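Local structure of seryl-tRNA synthetase, cytoplasmic (Candida albicans, 3QO8) at residues A[33-38]-A[103-108]; A[213-218]-A[238-243]; A[257-262]-A[382-387]; A[337-342]-A[349-354]. The protein activates serine with ATP to form seryl-adenylate and transfers it to the acceptor end of tRNA(Ser), working as a homodimer that the tRNA binds across. One frame throughout, in Å; residues are numbered along the deposited sequence. Where two conformers were deposited one is given.

Interaction 1 of 4, residues A[33-38]-A[103-108]; sequences DEIIAE and SKINQV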
loop_
_atom_site.group_PDB
_atom_site.type_symbol
_atom_site.label_atom_id
_atom_site.label_comp_id
_atom_site.label_asym_id
_atom_site.label_seq_id
_atom_site.Cartn_x
_atom_site.Cartn_y
_atom_site.Cartn_z
ATOM N N ASP A 33 1.935 14.680 39.058
ATOM C CA ASP A 33 1.780 15.871 39.885
ATOM C C ASP A 33 1.480 17.113 39.041
ATOM O O ASP A 33 0.637 17.932 39.413
ATOM C CB ASP A 33 3.022 16.099 40.739
ATOM C CG ASP A 33 3.118 15.125 41.902
ATOM O OD1 ASP A 33 2.085 14.882 42.568
ATOM O OD2 ASP A 33 4.228 14.601 42.147
ATOM N N GLU A 34 2.160 17.246 37.907
ATOM C CA GLU A 34 1.943 18.383 37.011
ATOM C C GLU A 34 0.521 18.413 36.492
ATOM O O GLU A 34 -0.109 19.472 36.405
ATOM C CB GLU A 34 2.917 18.335 35.835
ATOM C CG GLU A 34 4.373 18.310 36.277
ATOM C CD GLU A 34 5.342 18.260 35.117
ATOM O OE1 GLU A 34 4.883 18.215 33.956
ATOM O OE2 GLU A 34 6.566 18.265 35.370
ATOM N N ILE A 35 0.023 17.241 36.124
ATOM C CA ILE A 35 -1.328 17.128 35.607
ATOM C C ILE A 35 -2.322 17.579 36.675
ATOM O O ILE A 35 -3.245 18.341 36.397
ATOM C CB ILE A 35 -1.605 15.695 35.128
ATOM C CG1 ILE A 35 -0.925 15.478 33.777
ATOM C CG2 ILE A 35 -3.100 15.426 35.033
ATOM C CD1 ILE A 35 -0.706 14.041 33.424
ATOM N N ILE A 36 -2.094 17.153 37.915
ATOM C CA ILE A 36 -2.968 17.543 39.014
ATOM C C ILE A 36 -2.941 19.053 39.255
ATOM O O ILE A 36 -3.985 19.670 39.478
ATOM C CB ILE A 36 -2.609 16.793 40.313
ATOM C CG1 ILE A 36 -2.794 15.285 40.117
ATOM C CG2 ILE A 36 -3.453 17.301 41.472
ATOM C CD1 ILE A 36 -2.277 14.432 41.309
ATOM N N ALA A 37 -1.756 19.653 39.199
ATOM C CA ALA A 37 -1.637 21.088 39.430
ATOM C C ALA A 37 -2.404 21.865 38.362
ATOM O O ALA A 37 -3.256 22.709 38.669
ATOM C CB ALA A 37 -0.171 21.510 39.458
ATOM N N GLU A 38 -2.113 21.566 37.101
ATOM C CA GLU A 38 -2.768 22.256 35.999
ATOM C C GLU A 38 -4.283 22.083 36.051
ATOM O O GLU A 38 -5.031 23.000 35.724
ATOM C CB GLU A 38 -2.189 21.800 34.662
ATOM C CG GLU A 38 -0.672 21.941 34.615
ATOM C CD GLU A 38 -0.121 22.037 33.206
ATOM O OE1 GLU A 38 -0.903 21.887 32.241
ATOM O OE2 GLU A 38 1.098 22.273 33.067
ATOM N N SER A 103 -2.628 17.809 26.808
ATOM C CA SER A 103 -1.340 17.477 26.214
ATOM C C SER A 103 -0.510 16.635 27.167
ATOM O O SER A 103 0.157 15.686 26.753
ATOM C CB SER A 103 -0.575 18.750 25.864
ATOM O OG SER A 103 0.792 18.470 25.632
ATOM N N LYS A 104 -0.544 17.000 28.446
ATOM C CA LYS A 104 0.191 16.267 29.461
ATOM C C LYS A 104 -0.433 14.899 29.693
ATOM O O LYS A 104 0.266 13.894 29.734
ATOM C CB LYS A 104 0.257 17.058 30.765
ATOM C CG LYS A 104 1.248 18.209 30.719
ATOM C CD LYS A 104 1.460 18.820 32.095
ATOM C CE LYS A 104 2.504 19.924 32.052
ATOM N NZ LYS A 104 3.815 19.434 31.552
ATOM N N ILE A 105 -1.752 14.860 29.831
ATOM C CA ILE A 105 -2.431 13.595 30.059
ATOM C C ILE A 105 -2.153 12.626 28.916
ATOM O O ILE A 105 -2.000 11.419 29.126
ATOM C CB ILE A 105 -3.930 13.794 30.239
ATOM C CG1 ILE A 105 -4.192 14.515 31.570
ATOM C CG2 ILE A 105 -4.656 12.458 30.167
ATOM C CD1 ILE A 105 -5.606 14.987 31.738
ATOM N N ASN A 106 -2.049 13.170 27.711
ATOM C CA ASN A 106 -1.768 12.364 26.532
ATOM C C ASN A 106 -0.425 11.642 26.597
ATOM O O ASN A 106 -0.240 10.606 25.964
ATOM C CB ASN A 106 -1.844 13.222 25.268
ATOM C CG ASN A 106 -1.572 12.428 24.019
ATOM O OD1 ASN A 106 -2.369 11.575 23.628
ATOM N ND2 ASN A 106 -0.440 12.702 23.376
ATOM N N GLN A 107 0.507 12.196 27.360
ATOM C CA GLN A 107 1.826 11.595 27.511
ATOM C C GLN A 107 1.845 10.394 28.472
ATOM O O GLN A 107 2.766 9.582 28.430
ATOM C CB GLN A 107 2.833 12.638 27.990
ATOM C CG GLN A 107 2.992 13.829 27.079
ATOM C CD GLN A 107 4.044 14.784 27.585
ATOM O OE1 GLN A 107 5.159 14.375 27.910
ATOM N NE2 GLN A 107 3.694 16.060 27.675
ATOM N N VAL A 108 0.831 10.281 29.325
ATOM C CA VAL A 108 0.799 9.224 30.331
ATOM C C VAL A 108 0.306 7.899 29.745
ATOM O O VAL A 108 -0.783 7.824 29.168
ATOM C CB VAL A 108 -0.086 9.614 31.531
ATOM C CG1 VAL A 108 -0.102 8.496 32.577
ATOM C CG2 VAL A 108 0.401 10.925 32.146
#
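The carboxylate of Glu-38 offers one face to the aliphatic part of Lys-104, whose CD sits above it, 3.8 Å from the carboxylate carbon CD, while CE reaches out over the OE2 corner. The carboxylate of Glu-34 is used differently: its OE1 takes the ammonium group almost end-on to the C-O bond, NZ to OE1 2.9 Å, in a hydrogen-bonded salt bridge. Both glutamates cross the lysine chain at about a right angle. Lys-104 runs extended until its last torsion folds NZ over (chi4 -59°), and this turn sets the ammonium at Glu-34 and leaves it 4.2 Å from OE2 of Glu-38, beyond salt-bridge range.

Beneath the charges lies the apolar layer. Ile-35 slides past the root of Lys-104, CG1 to CB 3.6 Å, its CG2 branch packs on CG1 of Ile-105 at 3.7 Å, and its CD1 tip meets CG2 of Val-108 at 3.5 Å. Phe-7 and Leu-101 add to the cover over Ile-35.

The axes of the two short segments run nearly antiparallel, 154° between their directions and 9.7 Å at closest approach; they lie on helices 30-65 and 74-107 of the tRNA-binding arm. The chemistry is that of a helical hairpin: a buried isoleucine-valine seam roofed by one lysine, bonded to the first of two acids one turn apart and probably only steered, through space, by the second.

Interaction 2 of 4, residues A[213-218]-A[238-243]; sequences MNKEVM and EDEKYL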
loop_
_atom_site.group_PDB
_atom_site.type_symbol
_atom_site.label_atom_id
_atom_site.label_comp_id
_atom_site.label_asym_id
_atom_site.label_seq_id
_atom_site.Cartn_x
_atom_site.Cartn_y
_atom_site.Cartn_z
ATOM N N MET A 213 -4.504 6.943 6.135
ATOM C CA MET A 213 -5.372 7.538 7.151
ATOM C C MET A 213 -5.147 9.027 7.213
ATOM O O MET A 213 -4.020 9.490 7.033
ATOM C CB MET A 213 -5.100 6.948 8.536
ATOM C CG MET A 213 -5.767 5.619 8.795
ATOM S SD MET A 213 -5.511 5.064 10.498
ATOM C CE MET A 213 -6.558 6.121 11.483
ATOM N N ASN A 214 -6.222 9.771 7.473
ATOM C CA ASN A 214 -6.107 11.196 7.740
ATOM C C ASN A 214 -5.253 11.388 8.984
ATOM O O ASN A 214 -5.291 10.561 9.889
ATOM C CB ASN A 214 -7.487 11.818 7.958
ATOM C CG ASN A 214 -8.278 11.954 6.660
ATOM O OD1 ASN A 214 -7.712 12.231 5.602
ATOM N ND2 ASN A 214 -9.588 11.759 6.742
ATOM N N LYS A 215 -4.492 12.474 9.030
ATOM C CA LYS A 215 -3.603 12.741 10.154
ATOM C C LYS A 215 -4.349 12.860 11.483
ATOM O O LYS A 215 -3.942 12.282 12.488
ATOM C CB LYS A 215 -2.783 14.007 9.897
ATOM C CG LYS A 215 -1.888 13.919 8.667
ATOM C CD LYS A 215 -0.830 15.020 8.641
ATOM C CE LYS A 215 -1.436 16.390 8.357
ATOM N NZ LYS A 215 -0.378 17.433 8.224
ATOM N N GLU A 216 -5.444 13.606 11.483
ATOM C CA GLU A 216 -6.191 13.840 12.712
ATOM C C GLU A 216 -6.721 12.540 13.323
ATOM O O GLU A 216 -6.755 12.391 14.539
ATOM C CB GLU A 216 -7.339 14.821 12.473
ATOM C CG GLU A 216 -6.952 16.072 11.684
ATOM C CD GLU A 216 -7.091 15.899 10.172
ATOM O OE1 GLU A 216 -7.332 16.911 9.475
ATOM O OE2 GLU A 216 -6.959 14.757 9.677
ATOM N N VAL A 217 -7.137 11.599 12.485
ATOM C CA VAL A 217 -7.606 10.313 12.987
ATOM C C VAL A 217 -6.433 9.453 13.474
ATOM O O VAL A 217 -6.512 8.808 14.526
ATOM C CB VAL A 217 -8.424 9.530 11.924
ATOM C CG1 VAL A 217 -9.174 8.385 12.579
ATOM C CG2 VAL A 217 -9.396 10.451 11.218
ATOM N N MET A 218 -5.347 9.439 12.710
ATOM C CA MET A 218 -4.185 8.639 13.094
ATOM C C MET A 218 -3.680 9.104 14.460
ATOM O O MET A 218 -3.346 8.298 15.334
ATOM C CB MET A 218 -3.078 8.745 12.032
ATOM C CG MET A 218 -1.787 8.003 12.394
ATOM S SD MET A 218 -1.970 6.205 12.527
ATOM C CE MET A 218 -1.819 5.769 10.788
ATOM N N GLU A 238 -1.909 19.227 -1.958
ATOM C CA GLU A 238 -1.596 20.123 -0.851
ATOM C C GLU A 238 -1.888 19.479 0.500
ATOM O O GLU A 238 -1.647 20.083 1.542
ATOM C CB GLU A 238 -2.376 21.433 -0.984
ATOM C CG GLU A 238 -2.180 22.149 -2.316
ATOM C CD GLU A 238 -0.772 22.690 -2.506
ATOM O OE1 GLU A 238 0.074 22.505 -1.604
ATOM O OE2 GLU A 238 -0.513 23.309 -3.561
ATOM N N ASP A 239 -2.407 18.255 0.478
ATOM C CA ASP A 239 -2.762 17.554 1.708
ATOM C C ASP A 239 -1.740 16.469 2.045
ATOM O O ASP A 239 -0.897 16.107 1.222
ATOM C CB ASP A 239 -4.160 16.929 1.603
ATOM C CG ASP A 239 -5.248 17.960 1.342
ATOM O OD1 ASP A 239 -5.447 18.852 2.198
ATOM O OD2 ASP A 239 -5.915 17.867 0.288
ATOM N N GLU A 240 -1.823 15.957 3.266
ATOM C CA GLU A 240 -0.958 14.872 3.700
ATOM C C GLU A 240 -1.804 13.818 4.387
ATOM O O GLU A 240 -2.799 14.138 5.035
ATOM C CB GLU A 240 0.104 15.389 4.672
ATOM C CG GLU A 240 1.017 16.455 4.088
ATOM C CD GLU A 240 1.957 17.055 5.125
ATOM O OE1 GLU A 240 1.915 16.613 6.294
ATOM O OE2 GLU A 240 2.732 17.971 4.771
ATOM N N LYS A 241 -1.406 12.561 4.227
ATOM C CA LYS A 241 -1.997 11.455 4.953
ATOM C C LYS A 241 -0.834 10.607 5.478
ATOM O O LYS A 241 0.324 10.861 5.159
ATOM C CB LYS A 241 -2.924 10.626 4.041
ATOM C CG LYS A 241 -4.032 11.461 3.343
ATOM C CD LYS A 241 -4.959 10.570 2.529
ATOM C CE LYS A 241 -6.007 11.402 1.772
ATOM N NZ LYS A 241 -6.905 12.190 2.671
ATOM N N TYR A 242 -1.139 9.612 6.288
ATOM C CA TYR A 242 -0.130 8.646 6.697
ATOM C C TYR A 242 -0.464 7.265 6.149
ATOM O O TYR A 242 -1.632 6.903 6.043
ATOM C CB TYR A 242 -0.049 8.591 8.221
ATOM C CG TYR A 242 0.575 9.826 8.820
ATOM C CD1 TYR A 242 1.940 9.892 9.052
ATOM C CD2 TYR A 242 -0.195 10.939 9.127
ATOM C CE1 TYR A 242 2.521 11.023 9.588
ATOM C CE2 TYR A 242 0.377 12.077 9.662
ATOM C CZ TYR A 242 1.734 12.115 9.891
ATOM O OH TYR A 242 2.304 13.249 10.428
ATOM N N LEU A 243 0.563 6.499 5.805
ATOM C CA LEU A 243 0.397 5.068 5.588
ATOM C C LEU A 243 0.324 4.357 6.937
ATOM O O LEU A 243 1.043 4.718 7.878
ATOM C CB LEU A 243 1.565 4.522 4.769
ATOM C CG LEU A 243 1.533 4.922 3.289
ATOM C CD1 LEU A 243 2.799 4.416 2.603
ATOM C CD2 LEU A 243 0.293 4.344 2.618
HETATM O O HOH W 1 -4.513 14.127 6.748
#
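Lys-241 NZ is held by two oxygens: it gives a hydrogen bond to Asn-214 OD1, 3.0 Å away and nearly in line with the amide C=O, and another to the backbone O of Val-173 of the second subunit. The bend at the end of the lysine (chi4 -61°) swings NZ to the amide, and the two side chains lie side by side.

Next to this pair the strands are joined by the antiparallel hydrogen-bonded pair Met-213 and Tyr-242, with N of Met-213 to O of Tyr-242 at 2.9 Å and N of Tyr-242 to O of Met-213 at 3.0 Å. As helix 215-218 begins, Lys-215 passes the edge of the Tyr-242 ring, with CB in the ring plane. Its NZ then reaches Glu-240 OE1 at 3.1 Å, a salt bridge made from above the carboxylate plane. Met-218 CE lies against CB of Tyr-242, 4.2 Å away, and Phe-227 meets the tyrosine ring edge-to-face.

Strand 239-243 is, within this chain, the middle of a three-stranded antiparallel sheet at the dimer interface. The two lysines of the contact are used differently: Lys-215 pairs with an acid of its own subunit, whereas Lys-241 gives its two hydrogen bonds to neutral oxygens, one of them across the interface, and so ties the sheet to the partner subunit.

Interaction 3 of 4, residues A[257-262]-A[382-387]; sequences GEWFES and EIRCGI
Gly-257 takes a positive phi (71°) and lies alongside Glu-382, the residue that leaves helix 376-381 through a Schellman motif. Glu-258 then turns its carbonyl to the other chain segment, where O accepts N of Arg-384 at 3.0 Å. Its carboxylate heads elsewhere, to His-255 and, by a salt bridge, to Arg-168 of the second subunit.

Trp-259 carries most of the side-chain contact. CG stands opposite the backbone N (chi1 -168°), which lays the indole beside Arg-384 with both side chains pointing the same way. The guanidinium is stacked flat on the ring, planes 13° apart, its CZ 3.5 Å from CH2 of Trp-259, a cation-pi contact over the six-membered ring. Nearer the backbone, CB of Arg-384 sits over the five-membered ring in a CH-pi contact. At the ring's edge NE1 donates to O of Gly-386, 3.0 Å away; that oxygen lies near the indole plane, although the donor stands above the carbonyl plane. With an edge bonded and a face stacked, the rotation of the indole is probably well restrained.

Phe-260 N bonds to O of Arg-384 at 2.8 Å, and its own O receives N of Gly-386, also at 2.8 Å. Its ring turns to the buried side, CE2 against CG2 of Ile-383 at 3.7 Å, with Leu-306 and Val-398 nearby. Glu-261 adds only light backbone contact with Gly-386.

The backbone of Arg-384 bonded to the residues on either side of Trp-259, and that of Phe-260 to those flanking Cys-385, is the signature of parallel strands; 259-260 and 384-385 form a small two-stranded parallel sheet on the class II catalytic domain.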
loop_
_atom_site.group_PDB
_atom_site.type_symbol
_atom_site.label_atom_id
_atom_site.label_comp_id
_atom_site.label_asym_id
_atom_site.label_seq_id
_atom_site.Cartn_x
_atom_site.Cartn_y
_atom_site.Cartn_z
ATOM N N GLY A 257 -16.704 7.431 17.759
ATOM C CA GLY A 257 -17.889 8.258 17.928
ATOM C C GLY A 257 -19.180 7.470 17.930
ATOM O O GLY A 257 -20.252 8.040 17.770
ATOM N N GLU A 258 -19.083 6.154 18.097
ATOM C CA GLU A 258 -20.271 5.309 18.129
ATOM C C GLU A 258 -20.524 4.824 19.552
ATOM O O GLU A 258 -19.708 5.042 20.440
ATOM C CB GLU A 258 -20.155 4.146 17.133
ATOM C CG GLU A 258 -20.112 4.628 15.682
ATOM C CD GLU A 258 -19.884 3.505 14.677
ATOM O OE1 GLU A 258 -20.233 2.342 14.968
ATOM O OE2 GLU A 258 -19.355 3.792 13.590
ATOM N N TRP A 259 -21.668 4.189 19.768
ATOM C CA TRP A 259 -22.123 3.879 21.115
ATOM C C TRP A 259 -22.756 2.505 21.107
ATOM O O TRP A 259 -23.784 2.302 20.464
ATOM C CB TRP A 259 -23.158 4.931 21.561
ATOM C CG TRP A 259 -23.495 4.899 23.036
ATOM C CD1 TRP A 259 -23.346 3.844 23.896
ATOM C CD2 TRP A 259 -24.032 5.977 23.819
ATOM N NE1 TRP A 259 -23.762 4.200 25.158
ATOM C CE2 TRP A 259 -24.182 5.504 25.138
ATOM C CE3 TRP A 259 -24.403 7.294 23.529
ATOM C CZ2 TRP A 259 -24.688 6.303 26.168
ATOM C CZ3 TRP A 259 -24.901 8.084 24.554
ATOM C CH2 TRP A 259 -25.048 7.587 25.849
ATOM N N PHE A 260 -22.132 1.555 21.799
ATOM C CA PHE A 260 -22.722 0.242 21.970
ATOM C C PHE A 260 -23.614 0.299 23.207
ATOM O O PHE A 260 -23.192 -0.031 24.311
ATOM C CB PHE A 260 -21.628 -0.830 22.082
ATOM C CG PHE A 260 -20.803 -0.970 20.826
ATOM C CD1 PHE A 260 -21.242 -1.763 19.777
ATOM C CD2 PHE A 260 -19.606 -0.283 20.685
ATOM C CE1 PHE A 260 -20.489 -1.890 18.617
ATOM C CE2 PHE A 260 -18.850 -0.404 19.528
ATOM C CZ PHE A 260 -19.291 -1.208 18.497
ATOM N N GLU A 261 -24.848 0.758 23.008
ATOM C CA GLU A 261 -25.720 1.088 24.128
ATOM C C GLU A 261 -26.420 -0.132 24.721
ATOM O O GLU A 261 -26.979 -0.059 25.815
ATOM C CB GLU A 261 -26.729 2.175 23.731
ATOM C CG GLU A 261 -28.032 1.653 23.151
ATOM C CD GLU A 261 -27.902 1.107 21.744
ATOM O OE1 GLU A 261 -26.809 1.196 21.147
ATOM O OE2 GLU A 261 -28.912 0.589 21.230
ATOM N N SER A 262 -26.376 -1.254 24.010
ATOM C CA SER A 262 -26.884 -2.515 24.550
ATOM C C SER A 262 -25.798 -3.571 24.415
ATOM O O SER A 262 -25.896 -4.473 23.586
ATOM C CB SER A 262 -28.146 -2.959 23.813
ATOM O OG SER A 262 -29.090 -1.907 23.766
ATOM N N GLU A 382 -13.835 8.039 21.444
ATOM C CA GLU A 382 -15.218 8.139 21.915
ATOM C C GLU A 382 -16.069 6.958 21.463
ATOM O O GLU A 382 -17.071 7.127 20.757
ATOM C CB GLU A 382 -15.856 9.463 21.473
ATOM C CG GLU A 382 -15.142 10.702 21.996
ATOM C CD GLU A 382 -15.343 10.927 23.486
ATOM O OE1 GLU A 382 -16.182 10.230 24.094
ATOM O OE2 GLU A 382 -14.665 11.812 24.051
ATOM N N ILE A 383 -15.665 5.760 21.871
ATOM C CA ILE A 383 -16.434 4.559 21.580
ATOM C C ILE A 383 -17.099 4.085 22.865
ATOM O O ILE A 383 -16.495 3.386 23.679
ATOM C CB ILE A 383 -15.563 3.448 20.977
ATOM C CG1 ILE A 383 -14.761 3.995 19.795
ATOM C CG2 ILE A 383 -16.436 2.255 20.557
ATOM C CD1 ILE A 383 -13.774 2.971 19.191
ATOM N N ARG A 384 -18.350 4.492 23.055
ATOM C CA ARG A 384 -19.018 4.303 24.334
ATOM C C ARG A 384 -19.632 2.920 24.501
ATOM O O ARG A 384 -20.011 2.261 23.530
ATOM C CB ARG A 384 -20.078 5.392 24.572
ATOM C CG ARG A 384 -19.498 6.791 24.591
ATOM C CD ARG A 384 -20.545 7.846 24.930
ATOM N NE ARG A 384 -21.099 7.651 26.266
ATOM C CZ ARG A 384 -21.831 8.557 26.909
ATOM N NH1 ARG A 384 -22.089 9.732 26.337
ATOM N NH2 ARG A 384 -22.303 8.290 28.120
ATOM N N CYS A 385 -19.728 2.501 25.754
ATOM C CA CYS A 385 -20.280 1.210 26.107
ATOM C C CYS A 385 -21.351 1.357 27.186
ATOM O O CYS A 385 -21.078 1.854 28.278
ATOM C CB CYS A 385 -19.170 0.296 26.621
ATOM S SG CYS A 385 -19.717 -1.380 26.967
ATOM N N GLY A 386 -22.562 0.918 26.869
ATOM C CA GLY A 386 -23.656 0.873 27.824
ATOM C C GLY A 386 -24.050 2.197 28.460
ATOM O O GLY A 386 -23.640 3.275 28.006
ATOM N N ILE A 387 -24.863 2.084 29.514
ATOM C CA ILE A 387 -25.349 3.204 30.326
ATOM C C ILE A 387 -25.307 4.554 29.622
ATOM O O ILE A 387 -26.283 5.303 29.645
ATOM C CB ILE A 387 -24.598 3.297 31.680
ATOM C CG1 ILE A 387 -25.235 4.358 32.580
ATOM C CG2 ILE A 387 -23.119 3.587 31.462
ATOM C CD1 ILE A 387 -24.575 4.484 33.938
#

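Interaction 4 of 4, residues A[337-342]-A[349-354]; sequences VGIVSG and AKKYDL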
loop_
_atom_site.group_PDB
_atom_site.type_symbol
_atom_site.label_atom_id
_atom_site.label_comp_id
_atom_site.label_asym_id
_atom_site.label_seq_id
_atom_site.Cartn_x
_atom_site.Cartn_y
_atom_site.Cartn_z
ATOM N N VAL A 337 5.202 -15.319 25.801
ATOM C CA VAL A 337 5.888 -14.588 26.862
ATOM C C VAL A 337 5.139 -13.339 27.289
ATOM O O VAL A 337 4.587 -12.617 26.460
ATOM C CB VAL A 337 7.343 -14.213 26.458
ATOM C CG1 VAL A 337 8.157 -15.477 26.172
ATOM C CG2 VAL A 337 7.354 -13.302 25.240
ATOM N N GLY A 338 5.134 -13.085 28.592
ATOM C CA GLY A 338 4.523 -11.892 29.142
ATOM C C GLY A 338 5.536 -10.765 29.148
ATOM O O GLY A 338 6.507 -10.794 29.900
ATOM N N ILE A 339 5.300 -9.764 28.308
ATOM C CA ILE A 339 6.251 -8.673 28.112
ATOM C C ILE A 339 6.393 -7.785 29.356
ATOM O O ILE A 339 5.391 -7.387 29.963
ATOM C CB ILE A 339 5.842 -7.808 26.878
ATOM C CG1 ILE A 339 5.766 -8.676 25.621
ATOM C CG2 ILE A 339 6.823 -6.661 26.671
ATOM C CD1 ILE A 339 7.103 -9.361 25.252
ATOM N N VAL A 340 7.634 -7.461 29.715
ATOM C CA VAL A 340 7.903 -6.651 30.908
ATOM C C VAL A 340 7.330 -5.243 30.774
ATOM O O VAL A 340 7.197 -4.723 29.662
ATOM C CB VAL A 340 9.422 -6.543 31.217
ATOM C CG1 VAL A 340 9.987 -7.903 31.622
ATOM C CG2 VAL A 340 10.177 -5.966 30.014
ATOM N N SER A 341 7.020 -4.623 31.909
ATOM C CA SER A 341 6.384 -3.303 31.915
ATOM C C SER A 341 7.131 -2.264 31.080
ATOM O O SER A 341 6.511 -1.420 30.444
ATOM C CB SER A 341 6.214 -2.789 33.342
ATOM O OG SER A 341 7.453 -2.825 34.044
ATOM N N GLY A 342 8.460 -2.332 31.083
ATOM C CA GLY A 342 9.274 -1.324 30.429
ATOM C C GLY A 342 9.259 -1.381 28.915
ATOM O O GLY A 342 9.786 -0.489 28.257
ATOM N N ALA A 349 -2.163 -2.180 28.515
ATOM C CA ALA A 349 -2.129 -2.457 29.946
ATOM C C ALA A 349 -1.435 -3.799 30.194
ATOM O O ALA A 349 -0.886 -4.022 31.266
ATOM C CB ALA A 349 -3.537 -2.470 30.540
ATOM N N LYS A 350 -1.461 -4.675 29.192
ATOM C CA LYS A 350 -0.826 -5.992 29.279
ATOM C C LYS A 350 -0.555 -6.485 27.871
ATOM O O LYS A 350 -1.393 -6.292 26.983
ATOM C CB LYS A 350 -1.759 -6.979 29.985
ATOM C CG LYS A 350 -1.170 -8.375 30.205
ATOM C CD LYS A 350 -2.173 -9.286 30.893
ATOM C CE LYS A 350 -1.587 -10.672 31.160
ATOM N NZ LYS A 350 -0.463 -10.673 32.155
ATOM N N LYS A 351 0.590 -7.133 27.661
ATOM C CA LYS A 351 0.917 -7.672 26.347
ATOM C C LYS A 351 1.594 -9.044 26.421
ATOM O O LYS A 351 2.486 -9.259 27.242
ATOM C CB LYS A 351 1.817 -6.697 25.596
ATOM C CG LYS A 351 2.157 -7.128 24.182
ATOM C CD LYS A 351 2.773 -5.975 23.430
ATOM C CE LYS A 351 4.265 -6.140 23.327
ATOM N NZ LYS A 351 4.894 -4.923 22.766
ATOM N N TYR A 352 1.153 -9.966 25.569
ATOM C CA TYR A 352 1.808 -11.265 25.392
ATOM C C TYR A 352 2.355 -11.308 23.991
ATOM O O TYR A 352 1.668 -10.910 23.053
ATOM C CB TYR A 352 0.814 -12.422 25.501
ATOM C CG TYR A 352 0.482 -12.914 26.895
ATOM C CD1 TYR A 352 0.957 -12.273 28.029
ATOM C CD2 TYR A 352 -0.319 -14.038 27.066
ATOM C CE1 TYR A 352 0.632 -12.738 29.291
ATOM C CE2 TYR A 352 -0.648 -14.501 28.312
ATOM C CZ TYR A 352 -0.172 -13.856 29.421
ATOM O OH TYR A 352 -0.511 -14.345 30.659
ATOM N N ASP A 353 3.568 -11.825 23.828
ATOM C CA ASP A 353 4.071 -12.091 22.492
ATOM C C ASP A 353 4.123 -13.604 22.290
ATOM O O ASP A 353 4.415 -14.363 23.225
ATOM C CB ASP A 353 5.478 -11.510 22.296
ATOM C CG ASP A 353 5.475 -10.003 22.065
ATOM O OD1 ASP A 353 4.403 -9.360 22.177
ATOM O OD2 ASP A 353 6.564 -9.460 21.787
ATOM N N LEU A 354 3.806 -14.044 21.080
ATOM C CA LEU A 354 4.075 -15.415 20.696
ATOM C C LEU A 354 5.337 -15.320 19.857
ATOM O O LEU A 354 5.402 -14.559 18.891
ATOM C CB LEU A 354 2.912 -16.035 19.903
ATOM C CG LEU A 354 3.073 -17.517 19.522
ATOM C CD1 LEU A 354 1.731 -18.234 19.464
ATOM C CD2 LEU A 354 3.827 -17.685 18.210
HETATM O O HOH W 2 2.780 -7.863 29.593
#
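Strands 337-338 and 350-354 run antiparallel, Val-337 and Asp-353 forming a hydrogen-bonded pair with both N-to-O distances, from N of either to O of the other, at 2.9 Å, and Ile-339 N reaching Lys-351 O at 3.1 Å. Further on a water bridges the two strands as they part, giving a hydrogen bond to Ile-339 O and accepting one from Lys-351 N.

Ile-339 packs against two side chains of the other strand, Lys-351 and Asp-353. Its CG1 branch touches CE of Lys-351 at 3.7 Å, where the lysine bends at chi3 (103°). The second torsion of the isoleucine (-60°) brings CD1 against the carboxylate of Asp-353, 3.6 Å from CG and 3.5 Å from OD2. Gly-338 leaves room for Tyr-352, whose CD1 comes to 3.8 Å from the glycine CA; Phe-316 meets that ring edge-to-face.

Asp-353 OD1 is hydrogen-bonded to Ser-369 OG, and Ser-369, with Glu-366, belongs to a magnesium site in the active centre. The side chain of Lys-351 comes within about 4 Å of a bound magnesium ion and about 6 Å of the seryl-adenylate analogue, nearest atoms. Chemically, this hairpin backs the ligand site: Asp-353, with Ile-339 against its carboxylate, is placed as a second-shell residue, consistent with orienting a magnesium-binding serine.

Along the chain interaction 1 comes first, in the N-terminal tRNA-binding arm, then interaction 2. Interaction 3 opens next and closes last, its segments enclosing both strands of interaction 4. None of the four touch: their centres lie 26 to 30 Å apart, and the nearest atoms of any two are between about 9 Å (1 and 2, 2 and 3) and about 17 Å (2 and 4) apart. Interaction 4 is in the large mixed sheet of the catalytic core, beside the bound ligands. Interactions 2 and 3 sit in two separate small sheets, each with a polar side-chain bond to the second subunit. Together they mark the helical arm, the catalytic centre and the dimer contact, consistent with a tRNA that binds across both subunits.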